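PDB 4RHJ: arginase from Trypanosoma brucei brucei, which is of unknown function: it has the arginase-deacetylase fold but evolved without a binuclear manganese cluster, so the arginase activity assigned to its family is uncertain. Local coordinates for residues A[46-51]-A[136-141]; A[122-127]-A[150-155]; A[160-165]-A[235-240]; A[166-171]-A[271-276]; A[173-178]-A[203-208]. All blocks are in the same frame, centred on the assembly; numbering follows the deposited sequence. Where two conformers were deposited one is given.

Interaction 1: A[46-51]-A[136-141]; sequences VALFGY and VPVSVG
V136 begins the pairing by lending its carbonyl to A47: A47 N lies 3.0 Å from V136 O with an N-H angle of 169°. P137 follows with a CA-H...O contact, its CA 3.5 Å from A47 O, and V138 takes the same oxygen through its own N-H (V138 N to A47 O 3.0 Å). V138 also makes the apolar side-chain contacts. Its CG2 presses on V46 CG1 at 3.4 Å, a close methyl-methyl approach, while its CB lies 3.8 Å from L48 CD2, these two side chains running side by side in the same direction. The bond from F49 N to its carbonyl is weak. S139 then meets the F49 ring, which is folded back over the neighbouring strand because CG sits between the backbone N and the carbonyl carbon (chi1 61°); S139 CA lies over one ring face near the rim, and S139 CB is 3.6 Å from F49 CZ. V140 bonds through both its N-H and its carbonyl: V140 N to F49 O at 3.2 Å, and Y51 N to V140 O at 2.9 Å (172°). G141 closes the run, its O at the edge of the Y51 ring, whose hydroxyl is hydrogen-bonded to S145. These are parallel bridges inside the sheet of the arginase-deacetylase fold. Strand 95-103 pairs with 46-50 on its other side, helix 116-131 packs on the face bearing A47, F49 and P137, and helix 303-316 on that of V46, L48 and V140.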
# COMPACT_ATOMS: atom_id res chain seq x y z
N VAL A 46 29.48 -11.13 -4.90
CA VAL A 46 28.54 -11.36 -3.83
C VAL A 46 28.34 -12.86 -3.60
O VAL A 46 28.37 -13.65 -4.54
CB VAL A 46 27.19 -10.65 -4.14
CG1 VAL A 46 26.19 -10.86 -3.04
CG2 VAL A 46 27.43 -9.15 -4.40
N ALA A 47 28.19 -13.26 -2.34
CA ALA A 47 27.88 -14.65 -2.00
C ALA A 47 26.61 -14.75 -1.14
O ALA A 47 26.50 -14.14 -0.08
CB ALA A 47 29.03 -15.30 -1.30
N LEU A 48 25.69 -15.59 -1.61
CA LEU A 48 24.33 -15.65 -1.10
C LEU A 48 24.10 -16.92 -0.30
O LEU A 48 24.46 -18.00 -0.72
CB LEU A 48 23.33 -15.61 -2.27
CG LEU A 48 22.56 -14.37 -2.70
CD1 LEU A 48 21.19 -14.32 -2.05
CD2 LEU A 48 23.32 -13.09 -2.43
N PHE A 49 23.46 -16.81 0.86
CA PHE A 49 22.93 -18.00 1.48
C PHE A 49 21.64 -17.72 2.21
O PHE A 49 21.26 -16.57 2.41
CB PHE A 49 23.97 -18.64 2.40
CG PHE A 49 24.42 -17.78 3.53
CD1 PHE A 49 25.54 -16.99 3.39
CD2 PHE A 49 23.76 -17.80 4.73
CE1 PHE A 49 25.97 -16.21 4.43
CE2 PHE A 49 24.18 -17.05 5.77
CZ PHE A 49 25.29 -16.24 5.63
N GLY A 50 20.94 -18.79 2.57
CA GLY A 50 19.67 -18.70 3.26
C GLY A 50 19.83 -19.02 4.73
O GLY A 50 20.37 -20.05 5.09
N TYR A 51 19.35 -18.12 5.56
CA TYR A 51 19.50 -18.20 6.99
C TYR A 51 18.12 -18.29 7.66
O TYR A 51 17.22 -17.51 7.35
CB TYR A 51 20.29 -16.98 7.49
CG TYR A 51 20.55 -16.94 8.98
CD1 TYR A 51 21.48 -17.79 9.56
CD2 TYR A 51 19.88 -16.05 9.79
CE1 TYR A 51 21.71 -17.76 10.91
CE2 TYR A 51 20.12 -16.00 11.14
CZ TYR A 51 21.03 -16.86 11.70
OH TYR A 51 21.26 -16.80 13.05
N VAL A 136 31.23 -10.44 -0.86
CA VAL A 136 30.35 -9.70 0.05
C VAL A 136 29.20 -10.64 0.44
O VAL A 136 28.37 -10.99 -0.38
CB VAL A 136 29.76 -8.41 -0.59
CG1 VAL A 136 28.57 -7.88 0.21
CG2 VAL A 136 30.80 -7.33 -0.72
N PRO A 137 29.16 -11.05 1.72
CA PRO A 137 28.12 -11.97 2.20
C PRO A 137 26.74 -11.30 2.27
O PRO A 137 26.64 -10.14 2.64
CB PRO A 137 28.63 -12.35 3.59
CG PRO A 137 29.37 -11.09 4.05
CD PRO A 137 29.97 -10.50 2.82
N VAL A 138 25.70 -12.03 1.87
CA VAL A 138 24.31 -11.59 2.04
C VAL A 138 23.41 -12.70 2.60
O VAL A 138 23.10 -13.66 1.92
CB VAL A 138 23.70 -11.11 0.74
CG1 VAL A 138 22.46 -10.31 1.02
CG2 VAL A 138 24.71 -10.27 -0.05
N SER A 139 22.98 -12.53 3.84
CA SER A 139 22.24 -13.54 4.55
C SER A 139 20.76 -13.22 4.57
O SER A 139 20.35 -12.18 5.08
CB SER A 139 22.75 -13.67 5.97
OG SER A 139 21.73 -14.12 6.81
N VAL A 140 19.97 -14.13 4.02
CA VAL A 140 18.57 -13.89 3.75
C VAL A 140 17.68 -14.84 4.52
O VAL A 140 17.78 -16.05 4.38
CB VAL A 140 18.26 -14.00 2.25
CG1 VAL A 140 16.77 -13.99 2.02
CG2 VAL A 140 18.93 -12.85 1.51
N GLY A 141 16.83 -14.24 5.35
CA GLY A 141 15.87 -14.94 6.18
C GLY A 141 16.15 -14.74 7.66
O GLY A 141 17.03 -13.99 8.05

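Interaction 2: A[122-127]-A[150-155]; sequences GSLEAS and MVEAYK
S127 carries OG between its backbone N and carbonyl carbon (chi1 56°), which folds the hydroxyl back on its own helix while its CB meets the other: S127 CB is 3.9 Å from M150 CG. L124 instead sets CG anti to its N (chi1 -162°), swinging CD1 to within 3.8 Å of E152 CB, the two side chains crossing at a slant. Between these points A153 fits its methyl, with CB 3.1 Å from S127 OG and 3.8 Å from L124 O. Small residues at the crossing are consistent with the close approach of the helices: the segment axes come to 8.1 Å at an angle of 49°, and S127 CA lies 5.2 Å from M150 CA. Helices 116-131 and 148-157 precede and follow strand 136-140, and both cover the same face of the sheet, where M150 reaches P137 and S139. E152 OE1 is hydrogen-bonded to the hydroxyl of Y120 on helix 116-131. No hydrogen bond joins the two segments themselves. The one proton of S127 OG has S123 O (2.6 Å from it) and L124 O within reach, so this hydroxyl is satisfied inside its helix, whereas S123 OG is buried with no partner in the model, which probably costs this contact, made by packing alone, some stability.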
# COMPACT_ATOMS: atom_id res chain seq x y z
N GLY A 122 27.68 -21.27 13.08
CA GLY A 122 27.66 -21.51 11.65
C GLY A 122 27.63 -20.23 10.83
O GLY A 122 28.48 -20.03 9.96
N SER A 123 26.66 -19.37 11.11
CA SER A 123 26.56 -18.06 10.46
C SER A 123 27.87 -17.30 10.59
O SER A 123 28.28 -16.56 9.69
CB SER A 123 25.40 -17.25 11.06
OG SER A 123 25.04 -16.14 10.25
N LEU A 124 28.53 -17.47 11.72
CA LEU A 124 29.83 -16.86 11.95
C LEU A 124 30.86 -17.55 11.06
O LEU A 124 31.72 -16.92 10.49
CB LEU A 124 30.19 -16.97 13.43
CG LEU A 124 31.25 -16.13 14.12
CD1 LEU A 124 30.73 -14.75 14.52
CD2 LEU A 124 31.80 -16.89 15.32
N GLU A 125 30.76 -18.87 10.95
CA GLU A 125 31.72 -19.63 10.15
C GLU A 125 31.52 -19.44 8.65
O GLU A 125 32.49 -19.34 7.90
CB GLU A 125 31.63 -21.11 10.50
CG GLU A 125 31.86 -22.02 9.33
CD GLU A 125 32.16 -23.40 9.77
OE1 GLU A 125 32.14 -23.63 10.99
OE2 GLU A 125 32.43 -24.25 8.89
N ALA A 126 30.27 -19.42 8.21
CA ALA A 126 29.96 -19.10 6.82
C ALA A 126 30.46 -17.71 6.45
O ALA A 126 31.21 -17.55 5.50
CB ALA A 126 28.47 -19.21 6.56
N SER A 127 30.03 -16.70 7.21
CA SER A 127 30.38 -15.32 6.93
C SER A 127 31.90 -15.14 6.88
O SER A 127 32.44 -14.53 5.95
CB SER A 127 29.77 -14.39 7.97
OG SER A 127 30.15 -14.77 9.28
N MET A 150 27.77 -11.94 11.23
CA MET A 150 28.41 -11.54 9.98
C MET A 150 29.36 -10.34 10.14
O MET A 150 30.46 -10.31 9.57
CB MET A 150 27.35 -11.20 8.92
CG MET A 150 26.47 -12.39 8.50
SD MET A 150 25.15 -11.88 7.36
CE MET A 150 26.10 -11.44 5.90
N VAL A 151 28.92 -9.37 10.92
CA VAL A 151 29.78 -8.25 11.26
C VAL A 151 30.90 -8.69 12.23
O VAL A 151 31.97 -8.09 12.24
CB VAL A 151 28.97 -7.08 11.87
CG1 VAL A 151 28.25 -7.54 13.06
CG2 VAL A 151 29.88 -5.90 12.24
N GLU A 152 30.68 -9.75 13.01
CA GLU A 152 31.74 -10.21 13.91
C GLU A 152 32.82 -11.05 13.21
O GLU A 152 33.97 -11.05 13.63
CB GLU A 152 31.15 -11.00 15.07
CG GLU A 152 30.67 -10.08 16.18
CD GLU A 152 30.48 -10.79 17.48
OE1 GLU A 152 29.99 -11.94 17.44
OE2 GLU A 152 30.81 -10.21 18.52
N ALA A 153 32.44 -11.72 12.13
CA ALA A 153 33.38 -12.38 11.23
C ALA A 153 34.26 -11.37 10.49
O ALA A 153 35.38 -11.67 10.10
CB ALA A 153 32.66 -13.21 10.24
N TYR A 154 33.72 -10.17 10.31
CA TYR A 154 34.41 -9.10 9.58
C TYR A 154 35.47 -8.45 10.45
O TYR A 154 36.59 -8.20 10.02
CB TYR A 154 33.41 -8.04 9.10
CG TYR A 154 33.99 -7.09 8.08
CD1 TYR A 154 34.81 -6.04 8.47
CD2 TYR A 154 33.74 -7.26 6.73
CE1 TYR A 154 35.34 -5.18 7.54
CE2 TYR A 154 34.27 -6.40 5.80
CZ TYR A 154 35.07 -5.37 6.21
OH TYR A 154 35.60 -4.52 5.27
N LYS A 155 35.08 -8.17 11.69
CA LYS A 155 35.96 -7.52 12.65
C LYS A 155 37.04 -8.49 13.14
O LYS A 155 38.10 -8.07 13.59
CB LYS A 155 35.14 -7.00 13.83
CG LYS A 155 35.81 -5.87 14.59
CD LYS A 155 36.00 -4.64 13.71
CE LYS A 155 36.43 -3.46 14.55
NZ LYS A 155 36.58 -2.25 13.71

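Interaction 3: A[160-165]-A[235-240]; sequences SDDIVI and NDYPVF
V164 bonds to the other strand through both its N-H and its carbonyl, and this is the tight part of the contact. V164 N approaches P238 O at 3.3 Å, and F240 N reaches V164 O at 3.1 Å. Just before them the buried P238 ring packs on the D162 carbonyl, P238 CD sitting 3.2 Å from D162 O, an oxygen buried here with no partner in the model. Alongside these bonds V164 CG1, placed beside its backbone N by a chi1 of -42°, crosses the Y237 side chain at about a right angle, 3.6 Å from Y237 CB. On the opposite sheet face I165 and F240 lie side by side, pointing the same way, with I165 CG1 3.9 Å from F240 CB; I163 CG2 is more distant from F240 CB, at 4.4 Å. The bridges of V164 with V239 and of I165 with F240 are parallel, as between neighbouring strands of the single parallel sheet in the arginase-deacetylase fold; here strand 239-244 enters beside strand 163-168, and helix 148-157 packs on the F240 side through M150. Toward the chain entry, on the solvent side, no backbone hydrogen bond joins the segments. Y237, exposed, lies beside D162 and points the same way: D162 CB comes to the ring edge, 3.7 Å from Y237 CD1, and the carboxylate is turned only 28° from the ring plane. D161 OD1 keeps 4.0 Å from P238 CG. A weak bond from Y237 N to N235 OD1 spans the turn leading into Y237.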
# COMPACT_ATOMS: atom_id res chain seq x y z
N SER A 160 40.89 -3.70 12.25
CA SER A 160 41.35 -2.34 11.99
C SER A 160 40.26 -1.52 11.32
O SER A 160 40.19 -0.31 11.49
CB SER A 160 42.59 -2.36 11.11
OG SER A 160 42.31 -3.00 9.88
N ASP A 161 39.41 -2.20 10.55
CA ASP A 161 38.35 -1.55 9.79
C ASP A 161 37.23 -1.08 10.71
O ASP A 161 36.76 -1.84 11.56
CB ASP A 161 37.79 -2.50 8.73
CG ASP A 161 38.63 -2.53 7.45
OD1 ASP A 161 38.36 -1.72 6.55
OD2 ASP A 161 39.54 -3.37 7.35
N ASP A 162 36.81 0.17 10.56
CA ASP A 162 35.66 0.70 11.27
C ASP A 162 34.35 0.25 10.62
O ASP A 162 34.09 0.59 9.47
CB ASP A 162 35.71 2.23 11.32
CG ASP A 162 36.89 2.75 12.11
OD1 ASP A 162 37.30 2.07 13.08
OD2 ASP A 162 37.39 3.85 11.78
N ILE A 163 33.52 -0.50 11.34
CA ILE A 163 32.25 -0.97 10.79
C ILE A 163 31.06 -0.17 11.31
O ILE A 163 30.86 -0.07 12.51
CB ILE A 163 32.00 -2.45 11.11
CG1 ILE A 163 33.17 -3.31 10.63
CG2 ILE A 163 30.67 -2.89 10.51
CD1 ILE A 163 33.07 -4.77 11.02
N VAL A 164 30.28 0.39 10.40
CA VAL A 164 29.03 1.03 10.80
C VAL A 164 27.88 0.20 10.28
O VAL A 164 28.08 -0.70 9.47
CB VAL A 164 28.92 2.47 10.30
CG1 VAL A 164 30.26 3.17 10.45
CG2 VAL A 164 28.45 2.50 8.85
N ILE A 165 26.68 0.50 10.75
CA ILE A 165 25.50 -0.26 10.37
C ILE A 165 24.35 0.68 10.00
O ILE A 165 24.07 1.63 10.71
CB ILE A 165 25.04 -1.20 11.51
CG1 ILE A 165 26.07 -2.31 11.73
CG2 ILE A 165 23.69 -1.82 11.18
CD1 ILE A 165 25.62 -3.39 12.67
N ASN A 235 30.04 8.85 3.64
CA ASN A 235 31.06 8.40 4.58
C ASN A 235 32.07 7.48 3.89
O ASN A 235 31.76 6.88 2.87
CB ASN A 235 30.43 7.69 5.77
CG ASN A 235 29.66 6.46 5.36
OD1 ASN A 235 30.17 5.35 5.38
ND2 ASN A 235 28.42 6.66 4.97
N ASP A 236 33.25 7.38 4.48
CA ASP A 236 34.28 6.47 4.00
C ASP A 236 34.34 5.22 4.87
O ASP A 236 35.31 4.46 4.81
CB ASP A 236 35.65 7.18 3.99
CG ASP A 236 35.62 8.49 3.21
OD1 ASP A 236 34.51 9.04 3.02
OD2 ASP A 236 36.69 8.98 2.81
N TYR A 237 33.30 5.01 5.68
CA TYR A 237 33.21 3.89 6.62
C TYR A 237 32.42 2.72 6.05
O TYR A 237 31.26 2.90 5.69
CB TYR A 237 32.57 4.33 7.94
CG TYR A 237 33.31 5.43 8.65
CD1 TYR A 237 34.28 5.14 9.59
CD2 TYR A 237 33.04 6.76 8.38
CE1 TYR A 237 34.97 6.16 10.24
CE2 TYR A 237 33.72 7.78 9.02
CZ TYR A 237 34.68 7.47 9.95
OH TYR A 237 35.37 8.48 10.60
N PRO A 238 33.03 1.51 5.98
CA PRO A 238 32.45 0.26 5.48
C PRO A 238 31.04 -0.02 6.02
O PRO A 238 30.84 0.00 7.22
CB PRO A 238 33.43 -0.81 5.97
CG PRO A 238 34.73 -0.10 5.98
CD PRO A 238 34.43 1.31 6.42
N VAL A 239 30.09 -0.29 5.14
CA VAL A 239 28.70 -0.39 5.55
C VAL A 239 28.18 -1.83 5.64
O VAL A 239 28.25 -2.59 4.69
CB VAL A 239 27.75 0.40 4.60
CG1 VAL A 239 26.33 0.34 5.10
CG2 VAL A 239 28.18 1.85 4.47
N PHE A 240 27.67 -2.19 6.81
CA PHE A 240 26.83 -3.37 6.96
C PHE A 240 25.41 -2.91 6.71
O PHE A 240 25.00 -1.84 7.17
CB PHE A 240 26.96 -3.98 8.36
CG PHE A 240 26.16 -5.25 8.56
CD1 PHE A 240 26.80 -6.49 8.58
CD2 PHE A 240 24.78 -5.21 8.75
CE1 PHE A 240 26.06 -7.67 8.77
CE2 PHE A 240 24.05 -6.38 8.93
CZ PHE A 240 24.69 -7.61 8.94

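Interaction 4: A[166-171]-A[271-276]; sequences VHFSAR and HIMNGI
The F168 ring is met at its edge: I272 CG2 and I276 CD1 both lie near the ring plane, 3.8 Å from F168 CE1 and 3.9 Å from F168 CZ respectively, while M273 CG approaches obliquely, 4.3 Å from F168 CZ. No atom of 271-276 lies over either ring face, so the phenyl enters the helix surface rim first. A chi1 of -61° sets the ring toward the helix, where it meets I276 coming the other way. I276 CD1 serves two partners. Besides the ring it meets V166 CG1 tip to tip at 3.6 Å, the extended isoleucine chain (chi2 176°) delivering its terminal methyl to the strand. Helix 266-274 follows strand 239-244 and precedes strand 281-287 in the chain, and the two strands are adjacent and parallel in the sheet, so it is the helix of a beta-alpha-beta crossover; the contact carries the packing onto strand 163-168, the neighbour of 239-244 on its other side. I276 also touches I241, and I272 touches V196, so the helix end spans several strands. G275 is the first residue to leave helical backbone angles, and the I276 side chain turns down to the sheet straight after it. Every contact between the two segments is apolar, with no hydrogen bond among them. Just past the ring the chemistry changes: the F168 and D244 side chains are about 6 Å apart, D244 being a manganese ligand known for this protein though no metal is bound to this chain, and S169 OG is hydrogen-bonded to D244 and to S246.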
# COMPACT_ATOMS: atom_id res chain seq x y z
N VAL A 166 23.71 0.41 8.87
CA VAL A 166 22.49 1.13 8.51
C VAL A 166 21.28 0.22 8.79
O VAL A 166 21.04 -0.72 8.03
CB VAL A 166 22.51 1.60 7.04
CG1 VAL A 166 21.18 2.24 6.67
CG2 VAL A 166 23.62 2.59 6.82
N HIS A 167 20.55 0.48 9.87
CA HIS A 167 19.50 -0.44 10.34
C HIS A 167 18.08 0.05 10.04
O HIS A 167 17.65 1.09 10.53
CB HIS A 167 19.64 -0.74 11.86
CG HIS A 167 18.61 -1.69 12.39
ND1 HIS A 167 17.80 -1.39 13.47
CD2 HIS A 167 18.24 -2.94 11.99
CE1 HIS A 167 16.99 -2.41 13.71
NE2 HIS A 167 17.24 -3.36 12.83
N PHE A 168 17.37 -0.73 9.25
CA PHE A 168 15.99 -0.47 8.86
C PHE A 168 14.98 -1.35 9.59
O PHE A 168 14.82 -2.51 9.26
CB PHE A 168 15.80 -0.70 7.35
CG PHE A 168 16.64 0.18 6.47
CD1 PHE A 168 16.20 1.44 6.12
CD2 PHE A 168 17.85 -0.28 5.95
CE1 PHE A 168 16.98 2.24 5.30
CE2 PHE A 168 18.61 0.49 5.13
CZ PHE A 168 18.18 1.75 4.80
N SER A 169 14.25 -0.78 10.52
CA SER A 169 13.25 -1.55 11.23
C SER A 169 12.17 -0.65 11.77
O SER A 169 12.35 0.57 11.82
CB SER A 169 13.90 -2.32 12.37
OG SER A 169 12.98 -3.22 12.93
N ALA A 170 11.06 -1.24 12.19
CA ALA A 170 10.00 -0.51 12.88
C ALA A 170 10.38 -0.19 14.32
O ALA A 170 9.84 0.74 14.93
CB ALA A 170 8.73 -1.28 12.85
N ARG A 171 11.30 -0.98 14.87
CA ARG A 171 11.82 -0.79 16.22
C ARG A 171 13.34 -0.68 16.21
O ARG A 171 13.99 -1.29 15.37
CB ARG A 171 11.42 -1.94 17.14
CG ARG A 171 12.06 -3.25 16.76
CD ARG A 171 11.16 -4.46 17.04
NE ARG A 171 10.06 -4.62 16.09
CZ ARG A 171 8.81 -4.20 16.29
NH1 ARG A 171 8.50 -3.56 17.41
NH2 ARG A 171 7.87 -4.39 15.37
N HIS A 271 14.37 3.70 -2.39
CA HIS A 271 14.91 5.06 -2.53
C HIS A 271 15.98 5.33 -1.49
O HIS A 271 17.11 5.69 -1.80
CB HIS A 271 13.79 6.11 -2.39
CG HIS A 271 14.25 7.52 -2.53
ND1 HIS A 271 14.23 8.20 -3.72
CD2 HIS A 271 14.76 8.39 -1.61
CE1 HIS A 271 14.70 9.42 -3.55
NE2 HIS A 271 15.04 9.56 -2.28
N ILE A 272 15.62 5.18 -0.23
CA ILE A 272 16.53 5.43 0.86
C ILE A 272 17.71 4.48 0.80
O ILE A 272 18.83 4.89 1.04
CB ILE A 272 15.78 5.32 2.20
CG1 ILE A 272 14.65 6.35 2.23
CG2 ILE A 272 16.71 5.51 3.39
CD1 ILE A 272 13.80 6.29 3.46
N MET A 273 17.46 3.22 0.45
CA MET A 273 18.53 2.24 0.23
C MET A 273 19.51 2.67 -0.87
O MET A 273 20.71 2.40 -0.79
CB MET A 273 17.94 0.89 -0.15
CG MET A 273 17.28 0.15 0.93
SD MET A 273 16.58 -1.34 0.25
CE MET A 273 17.98 -1.97 -0.67
N ASN A 274 18.98 3.30 -1.91
CA ASN A 274 19.77 3.73 -3.06
C ASN A 274 20.82 4.73 -2.61
O ASN A 274 21.96 4.73 -3.09
CB ASN A 274 18.84 4.32 -4.14
CG ASN A 274 19.57 4.72 -5.41
OD1 ASN A 274 19.89 3.87 -6.26
ND2 ASN A 274 19.81 6.03 -5.58
N GLY A 275 20.44 5.55 -1.63
CA GLY A 275 21.26 6.64 -1.14
C GLY A 275 22.27 6.34 -0.06
O GLY A 275 22.81 7.26 0.53
N ILE A 276 22.54 5.06 0.19
CA ILE A 276 23.51 4.67 1.21
C ILE A 276 24.89 4.81 0.62
O ILE A 276 25.11 4.39 -0.50
CB ILE A 276 23.27 3.22 1.74
CG1 ILE A 276 22.03 3.18 2.62
CG2 ILE A 276 24.44 2.72 2.54
CD1 ILE A 276 21.66 1.81 3.12

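Interaction 5: A[173-178]-A[203-208]; sequences SVSDPR and SEDRKV
D205 OD1 meets the V174 backbone through a water: the water donates to D205 OD1 at 2.7 Å and accepts from V174 N at 3.1 Å, so one molecule bridges a loop amide and a helix carboxylate. The same oxygen, D205 OD1, has two carbons of the loop beside it, S175 CB at 3.4 Å and V174 CG2 at 3.6 Å. The other carboxylate oxygen accepts from S202 N just before the helix, which should help to fix the rotation of the carboxylate; a bond from the third helical residue back to the residue ahead of the helix is one half of a capping box. Apolar contacts flank the water bridge. V174 CG2, lying between its backbone N and the carbonyl carbon (chi1 of CG1 -72°), slants across V208 to reach V208 CG1 at 3.5 Å, a tight carbon pair, and S175 CB faces E204 CB, also at 3.5 Å, on the more exposed side. The first helical turn is reinforced by K207, whose NZ is 2.9 Å from S203 O while its own backbone N reaches that oxygen from the opposite face. On the loop side, S179 OG is hydrogen-bonded to S173 O and D176 O, and R182 to V174 O. R206 packs on Y75 of the second subunit, which places the helix beside the trimer interface. The segment 173-178 belongs to a loop leaving the C-terminal end of strand 163-168. In arginase-fold proteins such loops, at the C-terminal ends of the sheet strands, surround the metal site; here the V174 side chain stays about 11 Å from that of D244.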
# COMPACT_ATOMS: atom_id res chain seq x y z
N SER A 173 15.35 -2.05 18.14
CA SER A 173 15.88 -3.39 18.42
C SER A 173 17.20 -3.31 19.20
O SER A 173 18.21 -3.85 18.79
CB SER A 173 16.06 -4.16 17.11
OG SER A 173 16.14 -5.56 17.33
N VAL A 174 17.16 -2.62 20.34
CA VAL A 174 18.35 -2.35 21.14
C VAL A 174 18.10 -2.35 22.65
O VAL A 174 19.05 -2.40 23.44
CB VAL A 174 18.97 -0.99 20.76
CG1 VAL A 174 19.64 -1.05 19.38
CG2 VAL A 174 17.91 0.10 20.82
N SER A 175 16.84 -2.28 23.05
CA SER A 175 16.47 -2.30 24.46
C SER A 175 16.87 -3.62 25.10
O SER A 175 17.25 -3.65 26.26
CB SER A 175 14.97 -2.08 24.64
OG SER A 175 14.33 -3.26 25.11
N ASP A 176 16.79 -4.69 24.31
CA ASP A 176 17.12 -6.05 24.74
C ASP A 176 18.60 -6.35 24.48
O ASP A 176 19.05 -6.29 23.34
CB ASP A 176 16.21 -7.05 24.02
CG ASP A 176 16.43 -8.49 24.46
OD1 ASP A 176 15.92 -9.40 23.77
OD2 ASP A 176 17.10 -8.72 25.48
N PRO A 177 19.35 -6.66 25.55
CA PRO A 177 20.79 -7.00 25.50
C PRO A 177 21.13 -8.21 24.62
O PRO A 177 22.29 -8.39 24.24
CB PRO A 177 21.13 -7.29 26.97
CG PRO A 177 19.82 -7.33 27.71
CD PRO A 177 18.89 -6.47 26.93
N ARG A 178 20.14 -9.03 24.31
CA ARG A 178 20.31 -10.15 23.40
C ARG A 178 20.29 -9.71 21.94
O ARG A 178 20.89 -10.35 21.08
CB ARG A 178 19.21 -11.18 23.64
CG ARG A 178 18.92 -11.45 25.11
CD ARG A 178 18.69 -12.93 25.36
NE ARG A 178 19.91 -13.60 25.80
CZ ARG A 178 20.82 -14.14 24.99
NH1 ARG A 178 20.66 -14.08 23.67
NH2 ARG A 178 21.89 -14.73 25.50
N SER A 203 11.12 4.20 25.96
CA SER A 203 12.08 4.97 26.73
C SER A 203 13.37 4.18 26.87
O SER A 203 14.42 4.75 27.10
CB SER A 203 11.51 5.33 28.10
OG SER A 203 10.21 5.88 27.97
N GLU A 204 13.27 2.86 26.75
CA GLU A 204 14.44 2.00 26.73
C GLU A 204 15.29 2.26 25.49
O GLU A 204 16.51 2.34 25.57
CB GLU A 204 14.03 0.53 26.77
CG GLU A 204 13.68 0.00 28.15
CD GLU A 204 14.89 -0.54 28.89
OE1 GLU A 204 14.71 -1.31 29.85
OE2 GLU A 204 16.02 -0.19 28.49
N ASP A 205 14.64 2.40 24.35
CA ASP A 205 15.35 2.66 23.10
C ASP A 205 15.96 4.05 23.08
O ASP A 205 17.08 4.23 22.60
CB ASP A 205 14.42 2.49 21.91
CG ASP A 205 13.85 1.08 21.80
OD1 ASP A 205 14.56 0.12 22.14
OD2 ASP A 205 12.68 0.95 21.38
N ARG A 206 15.24 5.04 23.62
CA ARG A 206 15.70 6.43 23.59
C ARG A 206 16.81 6.75 24.58
O ARG A 206 17.60 7.68 24.37
CB ARG A 206 14.53 7.37 23.83
CG ARG A 206 13.52 7.36 22.71
CD ARG A 206 12.50 8.47 22.86
NE ARG A 206 11.70 8.36 24.08
CZ ARG A 206 10.64 7.56 24.21
NH1 ARG A 206 10.25 6.79 23.20
NH2 ARG A 206 9.97 7.53 25.35
N LYS A 207 16.88 6.00 25.67
CA LYS A 207 17.97 6.23 26.61
C LYS A 207 19.24 5.63 26.02
O LYS A 207 20.29 6.27 26.05
CB LYS A 207 17.66 5.64 28.00
CG LYS A 207 17.34 4.16 28.05
CD LYS A 207 17.09 3.69 29.47
CE LYS A 207 15.64 3.85 29.89
NZ LYS A 207 15.15 5.25 29.88
N VAL A 208 19.13 4.44 25.45
CA VAL A 208 20.27 3.76 24.85
C VAL A 208 20.73 4.50 23.59
O VAL A 208 21.85 4.29 23.11
CB VAL A 208 19.93 2.29 24.49
CG1 VAL A 208 19.49 2.19 23.07
CG2 VAL A 208 21.13 1.40 24.70
O HOH W 1 14.12 -2.27 20.95

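Interactions 1, 2 and 4 are buried, interaction 3 is half open and interaction 5 lies farthest out. Interactions 1 and 3 join neighbouring strands of the same sheet, so backbone bonds join the strands in both, five in 1 and two in 3, though 1 runs the whole strand and 3 dissolves into side-chain contacts at its solvent end. Interactions 2 and 4 involve helices and contain no hydrogen bond across their segments; 2 packs directly on 1 through M150, which also touches F240 of interaction 3. Strand 163-168 is shared by 3 and 4, where F240 O meets V166 N. Interaction 5 follows the same strand outward and combines small apolar contacts with a water bridge.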